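Local atomic coordinates of putative enoyl-CoA hydratase/isomerase (Bordetella parapertussis, PDB entry 3ISA), a protein that probably acts on acyl-CoA substrates as a crotonase-fold enoyl-CoA hydratase or isomerase, its exact reaction being unassigned. Residues K27-S32 with G60-A65. Sequence-based numbering, arbitrary orientation. Where two conformers were deposited one is given.
Sequences KRNALS and GRNFSA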
loop_
_atom_site.group_PDB
_atom_site.type_symbol
_atom_site.label_atom_id
_atom_site.label_comp_id
_atom_site.label_asym_id
_atom_site.label_seq_id
_atom_site.Cartn_x
_atom_site.Cartn_y
_atom_site.Cartn_z
ATOM N N LYS D 27 7.007 30.464 -30.505
ATOM C CA LYS D 27 6.416 30.537 -29.166
ATOM C C LYS D 27 7.176 29.656 -28.160
ATOM O O LYS D 27 6.615 29.256 -27.143
ATOM C CB LYS D 27 4.931 30.138 -29.208
ATOM C CG LYS D 27 3.980 31.183 -29.814
ATOM C CD LYS D 27 3.501 32.200 -28.776
ATOM C CE LYS D 27 2.738 33.371 -29.413
ATOM N NZ LYS D 27 1.387 33.010 -29.913
ATOM N N ARG D 28 8.452 29.361 -28.456
ATOM C CA ARG D 28 9.348 28.553 -27.604
ATOM C C ARG D 28 8.774 27.158 -27.303
ATOM O O ARG D 28 9.007 26.588 -26.236
ATOM C CB ARG D 28 9.694 29.287 -26.293
ATOM C CG ARG D 28 10.204 30.719 -26.461
ATOM C CD ARG D 28 10.533 31.366 -25.114
ATOM N NE ARG D 28 9.346 31.555 -24.274
ATOM C CZ ARG D 28 9.357 31.555 -22.941
ATOM N NH1 ARG D 28 10.493 31.381 -22.272
ATOM N NH2 ARG D 28 8.227 31.730 -22.277
ATOM N N ASN D 29 8.015 26.637 -28.271
ATOM C CA ASN D 29 7.337 25.347 -28.176
ATOM C C ASN D 29 6.449 25.227 -26.937
ATOM O O ASN D 29 6.343 24.149 -26.337
ATOM C CB ASN D 29 8.347 24.192 -28.290
ATOM C CG ASN D 29 8.960 24.075 -29.702
ATOM O OD1 ASN D 29 8.308 24.388 -30.701
ATOM N ND2 ASN D 29 10.197 23.614 -29.777
ATOM N N ALA D 30 5.818 26.341 -26.572
ATOM C CA ALA D 30 4.965 26.394 -25.397
ATOM C C ALA D 30 3.708 25.564 -25.647
ATOM O O ALA D 30 3.250 25.426 -26.776
ATOM C CB ALA D 30 4.598 27.828 -25.034
ATOM N N LEU D 31 3.193 24.987 -24.568
ATOM C CA LEU D 31 2.116 24.033 -24.638
ATOM C C LEU D 31 0.780 24.740 -24.589
ATOM O O LEU D 31 0.262 25.036 -23.515
ATOM C CB LEU D 31 2.249 23.014 -23.496
ATOM C CG LEU D 31 3.545 22.184 -23.520
ATOM C CD1 LEU D 31 3.546 21.248 -22.305
ATOM C CD2 LEU D 31 3.721 21.402 -24.852
ATOM N N SER D 32 0.242 25.027 -25.775
ATOM C CA SER D 32 -1.138 25.451 -25.923
ATOM C C SER D 32 -2.073 24.259 -25.686
ATOM O O SER D 32 -1.638 23.104 -25.749
ATOM C CB SER D 32 -1.360 25.979 -27.344
ATOM O OG SER D 32 -1.096 24.974 -28.308
ATOM N N GLY D 60 13.233 24.653 -33.703
ATOM C CA GLY D 60 13.701 25.973 -33.280
ATOM C C GLY D 60 14.769 25.910 -32.195
ATOM O O GLY D 60 15.611 25.015 -32.211
ATOM N N ARG D 61 14.696 26.842 -31.241
ATOM C CA ARG D 61 15.760 27.096 -30.259
ATOM C C ARG D 61 15.702 26.237 -28.988
ATOM O O ARG D 61 16.673 26.184 -28.216
ATOM C CB ARG D 61 15.749 28.583 -29.870
ATOM C CG ARG D 61 16.110 29.548 -31.003
ATOM C CD ARG D 61 15.835 31.010 -30.626
ATOM N NE ARG D 61 14.779 31.623 -31.437
ATOM C CZ ARG D 61 13.563 31.939 -30.997
ATOM N NH1 ARG D 61 13.216 31.706 -29.736
ATOM N NH2 ARG D 61 12.685 32.496 -31.825
ATOM N N ASN D 62 14.563 25.592 -28.740
ATOM C CA ASN D 62 14.428 24.780 -27.514
ATOM C C ASN D 62 13.568 23.523 -27.671
ATOM O O ASN D 62 13.049 23.244 -28.765
ATOM C CB ASN D 62 13.931 25.635 -26.323
ATOM C CG ASN D 62 12.418 25.875 -26.339
ATOM O OD1 ASN D 62 11.758 25.738 -27.371
ATOM N ND2 ASN D 62 11.863 26.245 -25.177
ATOM N N PHE D 63 13.429 22.788 -26.569
ATOM C CA PHE D 63 12.527 21.632 -26.470
ATOM C C PHE D 63 11.093 22.127 -26.179
ATOM O O PHE D 63 10.199 21.953 -27.017
ATOM C CB PHE D 63 13.063 20.654 -25.400
ATOM C CG PHE D 63 12.204 19.435 -25.177
ATOM C CD1 PHE D 63 12.319 18.322 -26.006
ATOM C CD2 PHE D 63 11.284 19.396 -24.120
ATOM C CE1 PHE D 63 11.520 17.186 -25.794
ATOM C CE2 PHE D 63 10.486 18.284 -23.906
ATOM C CZ PHE D 63 10.594 17.181 -24.740
ATOM N N SER D 64 10.888 22.749 -25.015
ATOM C CA SER D 64 9.613 23.405 -24.658
ATOM C C SER D 64 9.720 24.333 -23.441
ATOM O O SER D 64 10.328 23.983 -22.415
ATOM C CB SER D 64 8.505 22.362 -24.385
ATOM O OG SER D 64 7.316 22.993 -23.937
ATOM N N ALA D 65 9.058 25.482 -23.552
ATOM C CA ALA D 65 8.885 26.414 -22.437
ATOM C C ALA D 65 7.681 26.091 -21.549
ATOM O O ALA D 65 7.347 26.873 -20.660
ATOM C CB ALA D 65 8.803 27.846 -22.955
HETATM O O HOH W 1 10.694 31.088 -29.719
#
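The carbonyl oxygen of R28 is gripped by two donors from segment 60-65. A65 N reaches R28 O at 2.9 Å, almost in line with the C=O (C=O...N angle 169°), whereas N62 ND2 meets R28 O at 3.1 Å from above the carbonyl plane, with that oxygen lying in the plane of the N62 amide. N62 OD1 is equally near R28 O, but two acceptors meet there and no bond forms; ND2 also donates to R108 O. The methyl of A65 fills the crook of the R28 side chain: bent at chi3 (-66°), the arginine folds back so that its guanidinium lies over A65 CB, 3.8 Å from CZ. NH1 and NH2 each hydrogen-bond to a bound glycerol.

In the crotonase fold these are the loops following strands 17-22 and 53-58. In relatives the first helps line the CoA cleft and the second leads into an oxyanion-hole backbone N-H, so the R28 guanidinium, whose glycerol is probably from the crystallisation liquor, may lie on the side where the CoA part of the substrate binds.

The side chains of N29 and N62 run alongside each other in opposite senses, their amide planes 21° apart. The N29 amide likewise bonds to backbone atoms: ND2 makes weak bonds to N62 O (3.0 Å) and F63 O (3.2 Å) and a further bond to A59 O, while OD1 accepts from R24 N, which together fix the amide's rotation. R28 and N29 both adopt left-handed backbone angles, turning successive carbonyls onto the opposite loop. The second, N29 O, accepts from S64 OG at 2.8 Å, the hydroxyl approaching above the carbonyl plane. With OG anti to the backbone N, S64 puts its hydroxyl on N29 O and beside L31 CG; OG is also bonded to G66 N. Farther out, a water accepts weakly from both R28 N and R61 NH1.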